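Local structure of B-agarase (Agarivorans gilvus, 5Z6P) at residues Q135-E140 and K167-T172; S108-I113 and S124-I129. The protein is an agarase of glycoside hydrolase family 50, probably cleaving beta-galactosidic linkages in agarose. All coordinates share one frame; numbering follows the deposited sequence.

Interactions 1 and 2 are two neighbouring pieces of beta structure in the agarase CBM-like domain, their centres about 10 Å apart, and they show how a sheet is assembled from local and distant pairings. The hairpin of interaction 2 comes first in the chain; its second strand leads on to 135-140, which opens interaction 1. The two contacts meet where 168-174 runs beside 122-129: T172 N lies 2.9 Å from C126 O, a probable hydrogen bond. R125 of interaction 2 also reaches across, its NH1 2.9 Å from A171 O, again a probable hydrogen bond, while its NH2 is hydrogen-bonded to C151 O. F137, A171 and I127 bring apolar side chains of both contacts together.

Interaction 1: residues Q135-E140 and K167-T172; sequences QSFMVE and KDVYAT
A parallel strand pair within the agarase CBM-like domain brings F137 opposite V169 and M138 opposite Y170. Three backbone bonds hold the ladder: V169 N donates to S136 O, M138 N to V169 O at 2.7 Å, and A171 N to M138 O, the last nearly straight at 168°. Beyond the final rung the strands splay, and a water fills in, donating to M138 O and A171 O while accepting from E140 N.

One face of the pair carries M138 and Y170, which lie side by side. The CB of M138 sits over the centre of the Y170 ring, 4.1 Å from its centroid, in a CH-pi contact. The thioether chain, bent at chi2 (-101°) and again at chi3, then carries CE round to the phenol end, where it comes within 3.3 Å of Y170 OH. SD stands obliquely to the ring, 5.5 Å from the centroid, a Met-aromatic contact. S211 OG bridges Y170 OH and E140 OE1 through hydrogen bonds to both, while E140 OE2 accepts a hydrogen bond from C151 N. The E140 carboxylate is turned almost perpendicular to the ring.

On the face of F137 and V169, the phenyl meets the valine obliquely, CD1 lying 3.5 Å from V169 CB. Farther along, V139 CG2 touches A171 CB. Since 135-140 also pairs antiparallel with 95-103, the parallel pairing here is one element of a mixed beta sheet, the kind of layer from which beta-sandwich carbohydrate-binding modules are commonly built.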
# COMPACT_ATOMS: atom_id res chain seq x y z
N GLN A 135 -11.49 25.61 0.35
CA GLN A 135 -12.08 24.52 -0.43
C GLN A 135 -13.44 24.08 0.08
O GLN A 135 -13.63 24.02 1.27
CB GLN A 135 -11.18 23.29 -0.36
CG GLN A 135 -9.87 23.12 -1.19
CD GLN A 135 -8.61 23.48 -0.43
OE1 GLN A 135 -8.08 24.55 -0.68
NE2 GLN A 135 -8.34 22.79 0.69
N SER A 136 -14.33 23.65 -0.81
CA SER A 136 -15.52 22.89 -0.40
C SER A 136 -15.30 21.41 -0.62
O SER A 136 -14.80 21.02 -1.66
CB SER A 136 -16.78 23.33 -1.17
OG SER A 136 -17.34 24.49 -0.60
N PHE A 137 -15.67 20.58 0.36
CA PHE A 137 -15.46 19.14 0.26
C PHE A 137 -16.78 18.40 0.34
O PHE A 137 -17.64 18.75 1.13
CB PHE A 137 -14.50 18.65 1.35
CG PHE A 137 -13.13 19.23 1.24
CD1 PHE A 137 -12.20 18.67 0.39
CD2 PHE A 137 -12.77 20.37 1.95
CE1 PHE A 137 -10.95 19.21 0.26
CE2 PHE A 137 -11.53 20.89 1.84
CZ PHE A 137 -10.60 20.31 0.99
N MET A 138 -16.94 17.38 -0.50
CA MET A 138 -18.19 16.63 -0.59
C MET A 138 -17.93 15.14 -0.43
O MET A 138 -17.07 14.58 -1.10
CB MET A 138 -18.87 16.88 -1.93
CG MET A 138 -19.07 18.34 -2.29
SD MET A 138 -20.75 18.89 -1.98
CE MET A 138 -21.66 18.18 -3.36
N VAL A 139 -18.68 14.50 0.46
CA VAL A 139 -18.63 13.06 0.61
C VAL A 139 -19.98 12.48 0.18
O VAL A 139 -20.97 12.62 0.90
CB VAL A 139 -18.30 12.65 2.04
CG1 VAL A 139 -18.14 11.14 2.13
CG2 VAL A 139 -17.05 13.35 2.52
N GLU A 140 -20.02 11.85 -0.99
CA GLU A 140 -21.28 11.41 -1.57
C GLU A 140 -21.73 10.11 -0.96
O GLU A 140 -21.05 9.10 -1.04
CB GLU A 140 -21.18 11.26 -3.09
CG GLU A 140 -22.43 10.63 -3.70
CD GLU A 140 -22.60 10.94 -5.18
OE1 GLU A 140 -22.69 12.14 -5.54
OE2 GLU A 140 -22.64 9.99 -5.97
N LYS A 167 -14.97 22.86 -8.41
CA LYS A 167 -14.48 23.70 -7.32
C LYS A 167 -14.77 23.04 -5.99
O LYS A 167 -13.98 23.16 -5.05
CB LYS A 167 -15.07 25.11 -7.39
CG LYS A 167 -14.39 26.10 -6.42
CD LYS A 167 -13.45 27.09 -7.13
CE LYS A 167 -12.36 27.61 -6.20
NZ LYS A 167 -11.65 28.80 -6.73
N ASP A 168 -15.90 22.33 -5.91
CA ASP A 168 -16.10 21.40 -4.82
C ASP A 168 -15.14 20.21 -5.03
O ASP A 168 -15.08 19.67 -6.12
CB ASP A 168 -17.54 20.90 -4.77
CG ASP A 168 -18.55 22.02 -4.48
OD1 ASP A 168 -18.18 23.08 -3.92
OD2 ASP A 168 -19.75 21.82 -4.82
N VAL A 169 -14.41 19.82 -4.00
CA VAL A 169 -13.63 18.60 -4.01
C VAL A 169 -14.50 17.45 -3.57
O VAL A 169 -15.08 17.49 -2.48
CB VAL A 169 -12.42 18.70 -3.07
CG1 VAL A 169 -11.68 17.32 -3.00
CG2 VAL A 169 -11.46 19.77 -3.53
N TYR A 170 -14.61 16.43 -4.42
CA TYR A 170 -15.30 15.21 -4.05
C TYR A 170 -14.33 14.24 -3.37
O TYR A 170 -13.34 13.84 -3.95
CB TYR A 170 -15.94 14.59 -5.28
CG TYR A 170 -17.34 15.11 -5.55
CD1 TYR A 170 -17.54 16.33 -6.18
CD2 TYR A 170 -18.45 14.41 -5.15
CE1 TYR A 170 -18.80 16.82 -6.40
CE2 TYR A 170 -19.72 14.88 -5.37
CZ TYR A 170 -19.88 16.10 -6.00
OH TYR A 170 -21.14 16.63 -6.25
N ALA A 171 -14.61 13.91 -2.11
CA ALA A 171 -13.75 13.06 -1.30
C ALA A 171 -13.51 11.71 -1.97
O ALA A 171 -14.39 11.18 -2.62
CB ALA A 171 -14.35 12.86 0.10
N THR A 172 -12.31 11.17 -1.81
CA THR A 172 -11.94 9.91 -2.43
C THR A 172 -12.35 8.73 -1.57
O THR A 172 -11.93 8.64 -0.42
CB THR A 172 -10.42 9.82 -2.66
OG1 THR A 172 -9.99 10.91 -3.47
CG2 THR A 172 -10.06 8.51 -3.33
O HOH W 1 -17.29 11.99 -2.38

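Interaction 2: residues S108-I113 and S124-I129; sequences STQMFI and SRCINI
The F112 ring has C126 over one face: CB stands above its centre, 3.7 Å from the centroid, in a CH-pi contact, and SG lies over the same face at 4.5 Å, a sulfur-aromatic contact. At the edge, near the ring plane, is S124 OG, 4.0 Å from F112 CD2; that hydroxyl is hydrogen-bonded to N114. H193 meets the phenyl from outside the pair, the two ring planes inclined at about 45°. With chi1 at 73°, C126 holds SG between its own backbone N and carbonyl carbon, and the sulfur accepts a weak hydrogen bond from Q110 NE2, at 3.7 Å. The extended Q110 chain delivers its amide there, yet its stronger partners are in a loop: NE2 bonds L683 O and OE1 accepts from T685 N.

Near the start of the pairing, N128 ND2 donates to S108 OG at 3.1 Å, with the serine oxygen close to the plane of the amide. The stronger partner of that hydroxyl is E691, and T685 OG1 also bonds the amide nitrogen, which ties this end of the strands to the later part of the chain.

The face of M111, I113, I127 and I129 is largely apolar between T109 and R125. M111 CB touches both I127 CG1 and I129 CD1, each at 4.0 Å, and I113 CD1 packs on I127 CG2. F99 of strand 95-103 covers M111, I113 and I127, while F137 adds to the cover of I127 and I129.

Reciprocal backbone bonds join T109 with I129, M111 with I127 and I113 with R125; I129 N to T109 O is the straightest, at 175°. Between them fall the non-hydrogen-bonded pairs Q110-N128 and F112-C126, the alternating register of an antiparallel beta hairpin.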
# COMPACT_ATOMS: atom_id res chain seq x y z
N SER A 108 -0.04 20.63 3.48
CA SER A 108 -1.42 20.17 3.41
C SER A 108 -1.77 19.25 4.58
O SER A 108 -0.90 18.81 5.33
CB SER A 108 -1.70 19.43 2.09
OG SER A 108 -0.94 18.23 2.00
N THR A 109 -3.05 18.96 4.70
CA THR A 109 -3.58 17.96 5.61
C THR A 109 -4.32 16.90 4.83
O THR A 109 -5.21 17.21 4.02
CB THR A 109 -4.55 18.57 6.64
OG1 THR A 109 -3.88 19.58 7.40
CG2 THR A 109 -5.08 17.50 7.57
N GLN A 110 -3.98 15.64 5.08
CA GLN A 110 -4.82 14.56 4.63
C GLN A 110 -5.79 14.20 5.75
O GLN A 110 -5.39 13.75 6.82
CB GLN A 110 -3.99 13.35 4.21
CG GLN A 110 -4.84 12.15 3.78
CD GLN A 110 -3.99 10.96 3.38
OE1 GLN A 110 -2.77 11.00 3.49
NE2 GLN A 110 -4.63 9.90 2.91
N MET A 111 -7.07 14.41 5.48
CA MET A 111 -8.11 14.14 6.44
C MET A 111 -9.05 13.03 5.98
O MET A 111 -9.58 13.09 4.88
CB MET A 111 -8.89 15.42 6.72
CG MET A 111 -10.06 15.21 7.60
SD MET A 111 -11.01 16.73 7.81
CE MET A 111 -12.60 16.05 7.84
N PHE A 112 -9.27 12.04 6.83
CA PHE A 112 -10.25 11.00 6.58
C PHE A 112 -11.60 11.38 7.17
O PHE A 112 -11.68 11.87 8.30
CB PHE A 112 -9.78 9.66 7.14
CG PHE A 112 -8.72 9.00 6.31
CD1 PHE A 112 -7.42 9.46 6.33
CD2 PHE A 112 -9.03 7.92 5.50
CE1 PHE A 112 -6.45 8.86 5.57
CE2 PHE A 112 -8.07 7.33 4.74
CZ PHE A 112 -6.77 7.80 4.77
N ILE A 113 -12.65 11.15 6.41
CA ILE A 113 -14.01 11.31 6.89
C ILE A 113 -14.62 9.93 6.95
O ILE A 113 -14.89 9.32 5.92
CB ILE A 113 -14.88 12.22 5.98
CG1 ILE A 113 -14.26 13.61 5.81
CG2 ILE A 113 -16.29 12.33 6.53
CD1 ILE A 113 -13.60 13.83 4.45
N SER A 124 -15.80 5.17 4.50
CA SER A 124 -14.60 5.98 4.73
C SER A 124 -14.01 6.58 3.45
O SER A 124 -13.63 5.86 2.53
CB SER A 124 -13.54 5.13 5.43
OG SER A 124 -12.43 5.92 5.77
N ARG A 125 -13.94 7.91 3.42
CA ARG A 125 -13.28 8.65 2.35
C ARG A 125 -12.16 9.54 2.90
O ARG A 125 -12.08 9.74 4.11
CB ARG A 125 -14.28 9.51 1.59
CG ARG A 125 -15.46 8.76 1.02
CD ARG A 125 -15.93 9.44 -0.23
NE ARG A 125 -17.15 8.84 -0.78
CZ ARG A 125 -17.43 8.77 -2.08
NH1 ARG A 125 -16.57 9.27 -2.96
NH2 ARG A 125 -18.56 8.22 -2.48
N CYS A 126 -11.32 10.09 2.03
CA CYS A 126 -10.40 11.13 2.50
C CYS A 126 -10.29 12.30 1.54
O CYS A 126 -10.69 12.23 0.36
CB CYS A 126 -9.00 10.55 2.80
SG CYS A 126 -7.98 10.10 1.42
N ILE A 127 -9.76 13.39 2.07
CA ILE A 127 -9.51 14.59 1.31
C ILE A 127 -8.11 15.13 1.59
O ILE A 127 -7.56 14.90 2.67
CB ILE A 127 -10.54 15.67 1.65
CG1 ILE A 127 -10.52 15.97 3.15
CG2 ILE A 127 -11.93 15.23 1.23
CD1 ILE A 127 -11.41 17.12 3.53
N ASN A 128 -7.54 15.82 0.61
CA ASN A 128 -6.35 16.62 0.87
C ASN A 128 -6.72 18.10 0.97
O ASN A 128 -7.28 18.68 0.03
CB ASN A 128 -5.29 16.43 -0.21
CG ASN A 128 -3.98 17.12 0.14
OD1 ASN A 128 -3.79 18.30 -0.14
ND2 ASN A 128 -3.08 16.38 0.80
N ILE A 129 -6.44 18.71 2.11
CA ILE A 129 -6.77 20.12 2.32
C ILE A 129 -5.53 20.95 2.07
O ILE A 129 -4.56 20.87 2.81
CB ILE A 129 -7.31 20.38 3.72
CG1 ILE A 129 -8.43 19.39 4.03
CG2 ILE A 129 -7.79 21.82 3.85
CD1 ILE A 129 -8.75 19.26 5.47